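Local coordinates for protein flavohemoglobin (Malassezia yamatoensis, PDB 6O0A) that probably detoxifies nitric oxide by oxidising it to nitrate at a heme that receives electrons through bound FAD, at residues 75-80 / 121-126; 81-86 / 93-98; 85-90 / 144-149. All blocks are in the same frame, centred on the assembly; numbering follows the deposited sequence.

Contact 1. Residues 75-80 / 121-126. With HEM (protoporphyrin IX containing Fe), chain C.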
loop_
_atom_site.group_PDB
_atom_site.type_symbol
_atom_site.label_atom_id
_atom_site.label_comp_id
_atom_site.label_asym_id
_atom_site.label_seq_id
_atom_site.Cartn_x
_atom_site.Cartn_y
_atom_site.Cartn_z
ATOM N N ALA A 75 -5.895 8.569 -8.541
ATOM C CA ALA A 75 -6.185 7.151 -8.355
ATOM C C ALA A 75 -7.645 6.916 -7.976
ATOM O O ALA A 75 -8.252 5.934 -8.422
ATOM C CB ALA A 75 -5.247 6.562 -7.300
ATOM N N LEU A 76 -8.229 7.809 -7.168
ATOM C CA LEU A 76 -9.590 7.595 -6.679
ATOM C C LEU A 76 -10.575 7.550 -7.840
ATOM O O LEU A 76 -11.304 6.569 -8.019
ATOM C CB LEU A 76 -9.985 8.688 -5.673
ATOM C CG LEU A 76 -11.279 8.491 -4.846
ATOM C CD1 LEU A 76 -11.266 9.314 -3.548
ATOM C CD2 LEU A 76 -12.565 8.792 -5.629
ATOM N N ALA A 77 -10.618 8.616 -8.639
ATOM C CA ALA A 77 -11.514 8.616 -9.791
ATOM C C ALA A 77 -11.077 7.584 -10.826
ATOM O O ALA A 77 -11.919 6.953 -11.481
ATOM C CB ALA A 77 -11.578 10.014 -10.408
ATOM N N GLY A 78 -9.766 7.399 -10.990
ATOM C CA GLY A 78 -9.282 6.455 -11.989
ATOM C C GLY A 78 -9.709 5.029 -11.694
ATOM O O GLY A 78 -10.081 4.276 -12.601
ATOM N N SER A 79 -9.671 4.640 -10.418
ATOM C CA SER A 79 -10.181 3.332 -10.020
ATOM C C SER A 79 -11.659 3.184 -10.353
ATOM O O SER A 79 -12.127 2.068 -10.601
ATOM C CB SER A 79 -9.962 3.118 -8.522
ATOM O OG SER A 79 -10.782 3.997 -7.772
ATOM N N ILE A 80 -12.416 4.286 -10.347
ATOM C CA ILE A 80 -13.824 4.199 -10.727
ATOM C C ILE A 80 -13.948 3.835 -12.204
ATOM O O ILE A 80 -14.830 3.054 -12.593
ATOM C CB ILE A 80 -14.561 5.512 -10.384
ATOM C CG1 ILE A 80 -14.555 5.744 -8.871
ATOM C CG2 ILE A 80 -15.999 5.474 -10.901
ATOM C CD1 ILE A 80 -15.121 7.107 -8.430
ATOM N N LYS A 121 -20.730 13.897 -3.699
ATOM C CA LYS A 121 -21.177 15.264 -3.945
ATOM C C LYS A 121 -20.140 16.057 -4.730
ATOM O O LYS A 121 -20.447 16.649 -5.772
ATOM C CB LYS A 121 -21.476 15.947 -2.612
ATOM C CG LYS A 121 -21.825 17.398 -2.777
ATOM C CD LYS A 121 -22.138 18.057 -1.457
ATOM C CE LYS A 121 -22.560 19.505 -1.701
ATOM N NZ LYS A 121 -23.026 20.166 -0.452
ATOM N N TYR A 122 -18.898 16.084 -4.247
ATOM C CA TYR A 122 -17.897 16.928 -4.895
ATOM C C TYR A 122 -17.364 16.306 -6.173
ATOM O O TYR A 122 -17.057 17.038 -7.120
ATOM C CB TYR A 122 -16.773 17.257 -3.906
ATOM C CG TYR A 122 -17.366 18.089 -2.799
ATOM C CD1 TYR A 122 -17.779 19.388 -3.054
ATOM C CD2 TYR A 122 -17.635 17.542 -1.555
ATOM C CE1 TYR A 122 -18.386 20.145 -2.076
ATOM C CE2 TYR A 122 -18.243 18.292 -0.573
ATOM C CZ TYR A 122 -18.611 19.591 -0.843
ATOM O OH TYR A 122 -19.234 20.349 0.121
ATOM N N LEU A 123 -17.275 14.978 -6.245
ATOM C CA LEU A 123 -16.835 14.361 -7.489
ATOM C C LEU A 123 -17.835 14.633 -8.602
ATOM O O LEU A 123 -17.461 15.040 -9.708
ATOM C CB LEU A 123 -16.628 12.853 -7.303
ATOM C CG LEU A 123 -16.211 12.119 -8.571
ATOM C CD1 LEU A 123 -14.908 12.714 -9.098
ATOM C CD2 LEU A 123 -16.015 10.641 -8.262
ATOM N N PHE A 124 -19.122 14.418 -8.333
ATOM C CA PHE A 124 -20.091 14.585 -9.399
ATOM C C PHE A 124 -20.373 16.050 -9.685
ATOM O O PHE A 124 -20.725 16.380 -10.822
ATOM C CB PHE A 124 -21.348 13.776 -9.069
ATOM C CG PHE A 124 -21.221 12.332 -9.494
ATOM C CD1 PHE A 124 -20.349 11.480 -8.828
ATOM C CD2 PHE A 124 -21.912 11.850 -10.600
ATOM C CE1 PHE A 124 -20.188 10.154 -9.236
ATOM C CE2 PHE A 124 -21.757 10.522 -11.014
ATOM C CZ PHE A 124 -20.900 9.679 -10.328
ATOM N N GLY A 125 -20.160 16.932 -8.709
ATOM C CA GLY A 125 -20.162 18.356 -9.014
ATOM C C GLY A 125 -19.057 18.733 -9.987
ATOM O O GLY A 125 -19.248 19.570 -10.877
ATOM N N ALA A 126 -17.878 18.131 -9.824
ATOM C CA ALA A 126 -16.769 18.423 -10.732
ATOM C C ALA A 126 -17.017 17.832 -12.113
ATOM O O ALA A 126 -16.636 18.428 -13.127
ATOM C CB ALA A 126 -15.452 17.894 -10.153
HETATM C CHA HEM C . -6.825 6.285 -1.424
HETATM C CHB HEM C . -10.502 4.872 -4.301
HETATM C CHC HEM C . -13.659 7.029 -1.313
HETATM C CHD HEM C . -9.962 8.972 1.155
HETATM C C1A HEM C . -7.546 5.696 -2.448
HETATM C C2A HEM C . -7.000 4.917 -3.537
HETATM C C3A HEM C . -8.010 4.524 -4.323
HETATM C C4A HEM C . -9.241 5.058 -3.774
HETATM C CMA HEM C . -7.913 3.674 -5.606
HETATM C CAA HEM C . -5.506 4.577 -3.721
HETATM C CBA HEM C . -5.297 3.274 -2.952
HETATM C CGA HEM C . -3.839 2.883 -2.989
HETATM O O1A HEM C . -2.976 3.739 -2.672
HETATM O O2A HEM C . -3.539 1.715 -3.332
HETATM C C1B HEM C . -11.683 5.322 -3.744
HETATM C C2B HEM C . -13.016 5.100 -4.271
HETATM C C3B HEM C . -13.894 5.712 -3.452
HETATM C C4B HEM C . -13.137 6.319 -2.372
HETATM C CMB HEM C . -13.289 4.313 -5.569
HETATM C CAB HEM C . -15.439 5.780 -3.541
HETATM C CBB HEM C . -16.198 4.979 -4.308
HETATM C C1C HEM C . -12.923 7.771 -0.413
HETATM C C2C HEM C . -13.473 8.661 0.577
HETATM C C3C HEM C . -12.457 9.204 1.272
HETATM C C4C HEM C . -11.230 8.677 0.717
HETATM C CMC HEM C . -14.993 8.867 0.765
HETATM C CAC HEM C . -12.473 10.247 2.422
HETATM C CBC HEM C . -13.450 11.164 2.554
HETATM C C1D HEM C . -8.806 8.401 0.665
HETATM C C2D HEM C . -7.473 8.708 1.149
HETATM C C3D HEM C . -6.604 7.988 0.443
HETATM C C4D HEM C . -7.346 7.182 -0.513
HETATM C CMD HEM C . -7.162 9.720 2.276
HETATM C CAD HEM C . -5.070 8.009 0.621
HETATM C CBD HEM C . -4.468 8.724 -0.585
HETATM C CGD HEM C . -4.565 10.227 -0.447
HETATM O O1D HEM C . -4.194 10.773 0.627
HETATM O O2D HEM C . -4.997 10.891 -1.430
HETATM N NA HEM C . -8.919 5.762 -2.626
HETATM N NB HEM C . -11.796 6.067 -2.591
HETATM N NC HEM C . -11.545 7.793 -0.303
HETATM N ND HEM C . -8.694 7.459 -0.338
HETATM FE FE HEM C . -10.267 6.543 -1.310
#
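Behind the distal wall of the heme pocket, Ile80 of helix 75-89 and Leu123 of helix 115-131 reach toward each other tip to tip, with Ile80 CD1 3.6 Å from Leu123 CD2. Ile80 extends through an almost straight second torsion (chi2 173°), which carries CD1 out to Leu123 while CG1, one atom back, stays 3.8 Å from the heme methyl CMB. The same side chain therefore lines the ligand and packs on the neighbouring helix. Leu123 offers its other branch to a looser partner, CD1 lying 4.5 Å from Ala77 CB. No polar group joins the two segments, and the three touching residues are all buried. In the globin fold these are the E and G helices, and the E helix supplies the distal cover of the heme. Leu76 is the part of it that lies over the porphyrin: CG stands 3.4 Å from heme NB, and CD1 comes within 3.7 Å of the iron, so this methyl lies over the metal on the distal side. Tyr47 of helix 25-53 packs on Leu76. One turn on, Ser79 OG turns back to its own helix and gives a 2.6 Å hydrogen bond to Leu76 O, approaching at a C=O...OG angle of 130° and tilted 29° from the carbonyl plane. From there OG also lies 3.4 Å from heme CMB.

Contact 2. Residues 81-86 / 93-98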
loop_
_atom_site.group_PDB
_atom_site.type_symbol
_atom_site.label_atom_id
_atom_site.label_comp_id
_atom_site.label_asym_id
_atom_site.label_seq_id
_atom_site.Cartn_x
_atom_site.Cartn_y
_atom_site.Cartn_z
ATOM N N ALA A 81 -13.049 4.354 -13.043
ATOM C CA ALA A 81 -13.056 3.994 -14.460
ATOM C C ALA A 81 -12.626 2.544 -14.670
ATOM O O ALA A 81 -13.223 1.822 -15.482
ATOM C CB ALA A 81 -12.149 4.940 -15.243
ATOM N N ILE A 82 -11.576 2.107 -13.969
ATOM C CA ILE A 82 -11.177 0.703 -14.024
ATOM C C ILE A 82 -12.338 -0.191 -13.613
ATOM O O ILE A 82 -12.608 -1.220 -14.246
ATOM C CB ILE A 82 -9.942 0.469 -13.134
ATOM C CG1 ILE A 82 -8.722 1.192 -13.707
ATOM C CG2 ILE A 82 -9.661 -1.021 -12.970
ATOM C CD1 ILE A 82 -7.532 1.205 -12.770
ATOM N N PHE A 83 -13.038 0.192 -12.546
ATOM C CA PHE A 83 -14.148 -0.604 -12.035
ATOM C C PHE A 83 -15.270 -0.690 -13.060
ATOM O O PHE A 83 -15.823 -1.770 -13.308
ATOM C CB PHE A 83 -14.642 0.017 -10.724
ATOM C CG PHE A 83 -15.807 -0.695 -10.100
ATOM C CD1 PHE A 83 -15.621 -1.862 -9.386
ATOM C CD2 PHE A 83 -17.090 -0.169 -10.202
ATOM C CE1 PHE A 83 -16.691 -2.512 -8.793
ATOM C CE2 PHE A 83 -18.167 -0.812 -9.607
ATOM C CZ PHE A 83 -17.969 -1.982 -8.907
ATOM N N ALA A 84 -15.607 0.445 -13.675
ATOM C CA ALA A 84 -16.644 0.461 -14.706
ATOM C C ALA A 84 -16.311 -0.500 -15.838
ATOM O O ALA A 84 -17.169 -1.268 -16.290
ATOM C CB ALA A 84 -16.827 1.881 -15.246
ATOM N N GLN A 85 -15.065 -0.474 -16.316
ATOM C CA GLN A 85 -14.686 -1.407 -17.371
ATOM C C GLN A 85 -14.795 -2.845 -16.885
ATOM O O GLN A 85 -15.220 -3.732 -17.636
ATOM C CB GLN A 85 -13.269 -1.108 -17.862
ATOM C CG GLN A 85 -12.834 -1.967 -19.045
ATOM C CD GLN A 85 -13.708 -1.759 -20.274
ATOM O OE1 GLN A 85 -14.758 -2.388 -20.422
ATOM N NE2 GLN A 85 -13.273 -0.874 -21.163
ATOM N N TRP A 86 -14.450 -3.090 -15.619
ATOM C CA TRP A 86 -14.499 -4.448 -15.086
ATOM C C TRP A 86 -15.926 -4.986 -15.061
ATOM O O TRP A 86 -16.194 -6.091 -15.549
ATOM C CB TRP A 86 -13.890 -4.488 -13.684
ATOM C CG TRP A 86 -13.814 -5.884 -13.146
ATOM C CD1 TRP A 86 -14.820 -6.591 -12.549
ATOM C CD2 TRP A 86 -12.677 -6.759 -13.183
ATOM N NE1 TRP A 86 -14.376 -7.847 -12.207
ATOM C CE2 TRP A 86 -13.064 -7.972 -12.582
ATOM C CE3 TRP A 86 -11.366 -6.627 -13.656
ATOM C CZ2 TRP A 86 -12.187 -9.051 -12.442
ATOM C CZ3 TRP A 86 -10.496 -7.699 -13.515
ATOM C CH2 TRP A 86 -10.912 -8.894 -12.914
ATOM N N THR A 93 -19.652 -9.354 -10.806
ATOM C CA THR A 93 -18.394 -9.634 -10.128
ATOM C C THR A 93 -17.618 -8.334 -9.963
ATOM O O THR A 93 -17.917 -7.321 -10.602
ATOM C CB THR A 93 -17.536 -10.659 -10.885
ATOM O OG1 THR A 93 -16.845 -10.012 -11.960
ATOM C CG2 THR A 93 -18.404 -11.768 -11.449
ATOM N N PHE A 94 -16.611 -8.382 -9.091
ATOM C CA PHE A 94 -15.814 -7.227 -8.716
ATOM C C PHE A 94 -14.334 -7.505 -8.942
ATOM O O PHE A 94 -13.898 -8.660 -8.895
ATOM C CB PHE A 94 -16.023 -6.860 -7.239
ATOM C CG PHE A 94 -17.389 -6.316 -6.926
ATOM C CD1 PHE A 94 -18.104 -5.601 -7.873
ATOM C CD2 PHE A 94 -17.955 -6.516 -5.677
ATOM C CE1 PHE A 94 -19.357 -5.099 -7.581
ATOM C CE2 PHE A 94 -19.208 -6.015 -5.376
ATOM C CZ PHE A 94 -19.912 -5.308 -6.331
ATOM N N PRO A 95 -13.536 -6.463 -9.188
ATOM C CA PRO A 95 -12.076 -6.632 -9.152
ATOM C C PRO A 95 -11.594 -6.731 -7.714
ATOM O O PRO A 95 -11.233 -5.722 -7.103
ATOM C CB PRO A 95 -11.563 -5.366 -9.847
ATOM C CG PRO A 95 -12.615 -4.335 -9.543
ATOM C CD PRO A 95 -13.933 -5.082 -9.512
ATOM N N GLU A 96 -11.592 -7.947 -7.165
ATOM C CA GLU A 96 -11.443 -8.107 -5.721
ATOM C C GLU A 96 -10.081 -7.625 -5.238
ATOM O O GLU A 96 -9.976 -7.045 -4.149
ATOM C CB GLU A 96 -11.670 -9.567 -5.325
ATOM C CG GLU A 96 -13.032 -10.123 -5.740
ATOM C CD GLU A 96 -14.201 -9.498 -4.986
ATOM O OE1 GLU A 96 -13.970 -8.720 -4.035
ATOM O OE2 GLU A 96 -15.363 -9.791 -5.345
ATOM N N GLU A 97 -9.032 -7.846 -6.033
ATOM C CA GLU A 97 -7.698 -7.401 -5.636
ATOM C C GLU A 97 -7.659 -5.897 -5.424
ATOM O O GLU A 97 -7.114 -5.415 -4.422
ATOM C CB GLU A 97 -6.662 -7.805 -6.684
ATOM C CG GLU A 97 -6.310 -9.275 -6.699
ATOM C CD GLU A 97 -5.006 -9.537 -7.422
ATOM O OE1 GLU A 97 -4.232 -8.574 -7.620
ATOM O OE2 GLU A 97 -4.756 -10.704 -7.791
ATOM N N MET A 98 -8.226 -5.131 -6.363
ATOM C CA MET A 98 -8.240 -3.682 -6.204
ATOM C C MET A 98 -9.074 -3.279 -4.998
ATOM O O MET A 98 -8.664 -2.418 -4.211
ATOM C CB MET A 98 -8.776 -3.005 -7.466
ATOM C CG MET A 98 -8.691 -1.489 -7.404
ATOM S SD MET A 98 -9.414 -0.669 -8.841
ATOM C CE MET A 98 -11.162 -0.910 -8.516
#
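At the corner between the E and F helices of the globin domain, Pro95 lies over one face of the Trp86 indole. Its CD makes a CH-pi contact over the face of the five-membered ring, 3.8 Å from the centroid, while CB covers the middle of the indole and the two side chains run past each other in opposite directions. Pro95 is the centre of an inverse gamma turn and the N-cap residue of helix 96-108, so the tryptophan packs where the chain enters that helix. The indole edge is held as well: Trp86 NE1 gives a 3.3 Å hydrogen bond to Thr93 OG1, bent to 145° at the hydrogen, with the acceptor 22° out of the ring plane. Thr93 OG1 is also bonded to His90 O, which ties the corner to the end of the preceding helix. Phe83 adds the apolar part. Its CD1 is 3.6 Å from Pro95 CD, roughly at right angles to the proline, and its CE1 is 3.5 Å from Phe94 CD1, the two phenyl planes inclined at 39°. Met98 CE approaches Phe83 CB more loosely. Beyond this cluster runs helix 137-163, where Val146 and Leu150 receive Phe83 and Ala153 receives Phe94.

Contact 3. Residues 85-90 / 144-149. With HEM (protoporphyrin IX containing Fe), chain C.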
loop_
_atom_site.group_PDB
_atom_site.type_symbol
_atom_site.label_atom_id
_atom_site.label_comp_id
_atom_site.label_asym_id
_atom_site.label_seq_id
_atom_site.Cartn_x
_atom_site.Cartn_y
_atom_site.Cartn_z
ATOM N N GLN A 85 -15.065 -0.474 -16.316
ATOM C CA GLN A 85 -14.686 -1.407 -17.371
ATOM C C GLN A 85 -14.795 -2.845 -16.885
ATOM O O GLN A 85 -15.220 -3.732 -17.636
ATOM C CB GLN A 85 -13.269 -1.108 -17.862
ATOM C CG GLN A 85 -12.834 -1.967 -19.045
ATOM C CD GLN A 85 -13.708 -1.759 -20.274
ATOM O OE1 GLN A 85 -14.758 -2.388 -20.422
ATOM N NE2 GLN A 85 -13.273 -0.874 -21.163
ATOM N N TRP A 86 -14.450 -3.090 -15.619
ATOM C CA TRP A 86 -14.499 -4.448 -15.086
ATOM C C TRP A 86 -15.926 -4.986 -15.061
ATOM O O TRP A 86 -16.194 -6.091 -15.549
ATOM C CB TRP A 86 -13.890 -4.488 -13.684
ATOM C CG TRP A 86 -13.814 -5.884 -13.146
ATOM C CD1 TRP A 86 -14.820 -6.591 -12.549
ATOM C CD2 TRP A 86 -12.677 -6.759 -13.183
ATOM N NE1 TRP A 86 -14.376 -7.847 -12.207
ATOM C CE2 TRP A 86 -13.064 -7.972 -12.582
ATOM C CE3 TRP A 86 -11.366 -6.627 -13.656
ATOM C CZ2 TRP A 86 -12.187 -9.051 -12.442
ATOM C CZ3 TRP A 86 -10.496 -7.699 -13.515
ATOM C CH2 TRP A 86 -10.912 -8.894 -12.914
ATOM N N ILE A 87 -16.862 -4.225 -14.484
ATOM C CA ILE A 87 -18.209 -4.759 -14.323
ATOM C C ILE A 87 -18.935 -4.857 -15.657
ATOM O O ILE A 87 -19.962 -5.539 -15.743
ATOM C CB ILE A 87 -19.026 -3.931 -13.313
ATOM C CG1 ILE A 87 -19.201 -2.489 -13.785
ATOM C CG2 ILE A 87 -18.355 -3.953 -11.944
ATOM C CD1 ILE A 87 -20.009 -1.647 -12.807
ATOM N N LEU A 88 -18.428 -4.196 -16.701
ATOM C CA LEU A 88 -18.969 -4.399 -18.041
ATOM C C LEU A 88 -18.486 -5.710 -18.636
ATOM O O LEU A 88 -19.249 -6.405 -19.315
ATOM C CB LEU A 88 -18.588 -3.239 -18.959
ATOM C CG LEU A 88 -19.401 -1.948 -18.839
ATOM C CD1 LEU A 88 -18.888 -0.900 -19.820
ATOM C CD2 LEU A 88 -20.886 -2.224 -19.078
ATOM N N GLN A 89 -17.225 -6.072 -18.391
ATOM C CA GLN A 89 -16.695 -7.311 -18.954
ATOM C C GLN A 89 -17.049 -8.529 -18.110
ATOM O O GLN A 89 -17.177 -9.631 -18.653
ATOM C CB GLN A 89 -15.179 -7.211 -19.120
ATOM C CG GLN A 89 -14.744 -6.183 -20.155
ATOM C CD GLN A 89 -13.296 -5.755 -19.988
ATOM O OE1 GLN A 89 -12.652 -6.075 -18.988
ATOM N NE2 GLN A 89 -12.779 -5.024 -20.968
ATOM N N HIS A 90 -17.218 -8.361 -16.801
ATOM C CA HIS A 90 -17.435 -9.476 -15.879
ATOM C C HIS A 90 -18.610 -9.134 -14.972
ATOM O O HIS A 90 -18.421 -8.727 -13.818
ATOM C CB HIS A 90 -16.170 -9.770 -15.068
ATOM C CG HIS A 90 -14.901 -9.665 -15.860
ATOM N ND1 HIS A 90 -14.542 -10.586 -16.822
ATOM C CD2 HIS A 90 -13.897 -8.756 -15.820
ATOM C CE1 HIS A 90 -13.378 -10.243 -17.347
ATOM N NE2 HIS A 90 -12.964 -9.137 -16.755
ATOM N N THR A 144 -23.543 7.458 -11.578
ATOM C CA THR A 144 -23.934 7.381 -10.175
ATOM C C THR A 144 -24.138 5.932 -9.735
ATOM O O THR A 144 -23.718 5.544 -8.638
ATOM C CB THR A 144 -25.193 8.221 -9.958
ATOM O OG1 THR A 144 -24.871 9.595 -10.217
ATOM C CG2 THR A 144 -25.726 8.069 -8.538
ATOM N N GLU A 145 -24.780 5.115 -10.580
ATOM C CA GLU A 145 -24.942 3.706 -10.247
ATOM C C GLU A 145 -23.587 3.028 -10.075
ATOM O O GLU A 145 -23.380 2.277 -9.114
ATOM C CB GLU A 145 -25.757 2.994 -11.324
ATOM C CG GLU A 145 -26.082 1.557 -10.919
ATOM C CD GLU A 145 -26.886 0.796 -11.958
ATOM O OE1 GLU A 145 -27.484 1.432 -12.853
ATOM O OE2 GLU A 145 -26.912 -0.451 -11.872
ATOM N N VAL A 146 -22.657 3.290 -11.000
ATOM C CA VAL A 146 -21.302 2.750 -10.908
ATOM C C VAL A 146 -20.650 3.178 -9.600
ATOM O O VAL A 146 -20.092 2.354 -8.868
ATOM C CB VAL A 146 -20.464 3.194 -12.125
ATOM C CG1 VAL A 146 -18.996 2.773 -11.978
ATOM C CG2 VAL A 146 -21.047 2.636 -13.408
ATOM N N TYR A 147 -20.739 4.473 -9.271
ATOM C CA TYR A 147 -20.143 4.958 -8.030
ATOM C C TYR A 147 -20.683 4.200 -6.822
ATOM O O TYR A 147 -19.919 3.777 -5.951
ATOM C CB TYR A 147 -20.389 6.462 -7.853
ATOM C CG TYR A 147 -19.797 6.983 -6.547
ATOM C CD1 TYR A 147 -20.524 6.957 -5.352
ATOM C CD2 TYR A 147 -18.493 7.462 -6.502
ATOM C CE1 TYR A 147 -19.967 7.413 -4.148
ATOM C CE2 TYR A 147 -17.930 7.923 -5.306
ATOM C CZ TYR A 147 -18.671 7.885 -4.137
ATOM O OH TYR A 147 -18.101 8.340 -2.957
ATOM N N TRP A 148 -22.006 4.062 -6.719
ATOM C CA TRP A 148 -22.556 3.495 -5.493
ATOM C C TRP A 148 -22.357 1.987 -5.405
ATOM O O TRP A 148 -22.253 1.450 -4.296
ATOM C CB TRP A 148 -24.033 3.885 -5.345
ATOM C CG TRP A 148 -24.117 5.313 -4.871
ATOM C CD1 TRP A 148 -24.615 6.385 -5.551
ATOM C CD2 TRP A 148 -23.597 5.829 -3.637
ATOM N NE1 TRP A 148 -24.469 7.531 -4.802
ATOM C CE2 TRP A 148 -23.846 7.215 -3.624
ATOM C CE3 TRP A 148 -22.961 5.247 -2.532
ATOM C CZ2 TRP A 148 -23.479 8.028 -2.549
ATOM C CZ3 TRP A 148 -22.600 6.055 -1.469
ATOM C CH2 TRP A 148 -22.856 7.429 -1.488
ATOM N N LEU A 149 -22.278 1.291 -6.539
ATOM C CA LEU A 149 -21.896 -0.117 -6.498
ATOM C C LEU A 149 -20.527 -0.278 -5.863
ATOM O O LEU A 149 -20.317 -1.162 -5.021
ATOM C CB LEU A 149 -21.881 -0.702 -7.907
ATOM C CG LEU A 149 -23.217 -1.059 -8.542
ATOM C CD1 LEU A 149 -22.995 -1.454 -9.986
ATOM C CD2 LEU A 149 -23.850 -2.192 -7.761
HETATM C CHA HEM C . -6.825 6.285 -1.424
HETATM C CHB HEM C . -10.502 4.872 -4.301
HETATM C CHC HEM C . -13.659 7.029 -1.313
HETATM C CHD HEM C . -9.962 8.972 1.155
HETATM C C1A HEM C . -7.546 5.696 -2.448
HETATM C C2A HEM C . -7.000 4.917 -3.537
HETATM C C3A HEM C . -8.010 4.524 -4.323
HETATM C C4A HEM C . -9.241 5.058 -3.774
HETATM C CMA HEM C . -7.913 3.674 -5.606
HETATM C CAA HEM C . -5.506 4.577 -3.721
HETATM C CBA HEM C . -5.297 3.274 -2.952
HETATM C CGA HEM C . -3.839 2.883 -2.989
HETATM O O1A HEM C . -2.976 3.739 -2.672
HETATM O O2A HEM C . -3.539 1.715 -3.332
HETATM C C1B HEM C . -11.683 5.322 -3.744
HETATM C C2B HEM C . -13.016 5.100 -4.271
HETATM C C3B HEM C . -13.894 5.712 -3.452
HETATM C C4B HEM C . -13.137 6.319 -2.372
HETATM C CMB HEM C . -13.289 4.313 -5.569
HETATM C CAB HEM C . -15.439 5.780 -3.541
HETATM C CBB HEM C . -16.198 4.979 -4.308
HETATM C C1C HEM C . -12.923 7.771 -0.413
HETATM C C2C HEM C . -13.473 8.661 0.577
HETATM C C3C HEM C . -12.457 9.204 1.272
HETATM C C4C HEM C . -11.230 8.677 0.717
HETATM C CMC HEM C . -14.993 8.867 0.765
HETATM C CAC HEM C . -12.473 10.247 2.422
HETATM C CBC HEM C . -13.450 11.164 2.554
HETATM C C1D HEM C . -8.806 8.401 0.665
HETATM C C2D HEM C . -7.473 8.708 1.149
HETATM C C3D HEM C . -6.604 7.988 0.443
HETATM C C4D HEM C . -7.346 7.182 -0.513
HETATM C CMD HEM C . -7.162 9.720 2.276
HETATM C CAD HEM C . -5.070 8.009 0.621
HETATM C CBD HEM C . -4.468 8.724 -0.585
HETATM C CGD HEM C . -4.565 10.227 -0.447
HETATM O O1D HEM C . -4.194 10.773 0.627
HETATM O O2D HEM C . -4.997 10.891 -1.430
HETATM N NA HEM C . -8.919 5.762 -2.626
HETATM N NB HEM C . -11.796 6.067 -2.591
HETATM N NC HEM C . -11.545 7.793 -0.303
HETATM N ND HEM C . -8.694 7.459 -0.338
HETATM FE FE HEM C . -10.267 6.543 -1.310
#
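Ile87 points its side chain from the last turns of helix 75-89 at helix 137-163, crossing Leu149 at a slant and meeting Val146 from the same terminal methyl. This is E-to-H helix packing in the globin fold. Ile87 CD1 is 4.1 Å from Leu149 CD1 and 4.4 Å from Val146 CG2, separations of a light, purely apolar contact with no hydrogen bond between the segments. The reach of the isoleucine comes from its torsions: CG1 sits between the backbone N and the carbonyl carbon (chi1 62°), and the chain then runs straight out to CD1. Val146 and Leu149, three residues apart, share one side of their helix, and Leu20 from the N-terminal region adds to the packing on Ile87. Tyr147, on the same helix, borders the heme. Its ring meets the vinyl group obliquely, CE2 lying 3.6 Å from heme CBB, and a hydrogen bond from its hydroxyl to Tyr116 O helps to fix the ring there. Trp148 follows, with Tyr147 CD1 3.7 Å above the centre of its indole. Where helix 75-89 ends, His90 folds back over Trp86, placing its CD2 3.4 Å above the middle of the indole.

How the contacts relate
All three contacts draw on helix 75-89, which is joined in turn to helix 115-131, to the turn leading into helix 96-108, and to helix 137-163. Contacts 1 and 3 are buried, small and wholly aliphatic where their segments meet, and both include residues that touch the heme. Contact 2 is only partly buried yet covers a far larger area; aromatic rings, a proline and a hydrogen bond make up the contact there. It adjoins contact 3 directly, sharing Gln85 and Trp86, and Phe83 CE2 packs 4.1 Å from Leu149 CB. Contacts 1 and 3 meet where Ile80 CD1 packs 3.9 Å from Tyr147 CD2 and Phe124 lies against Thr144.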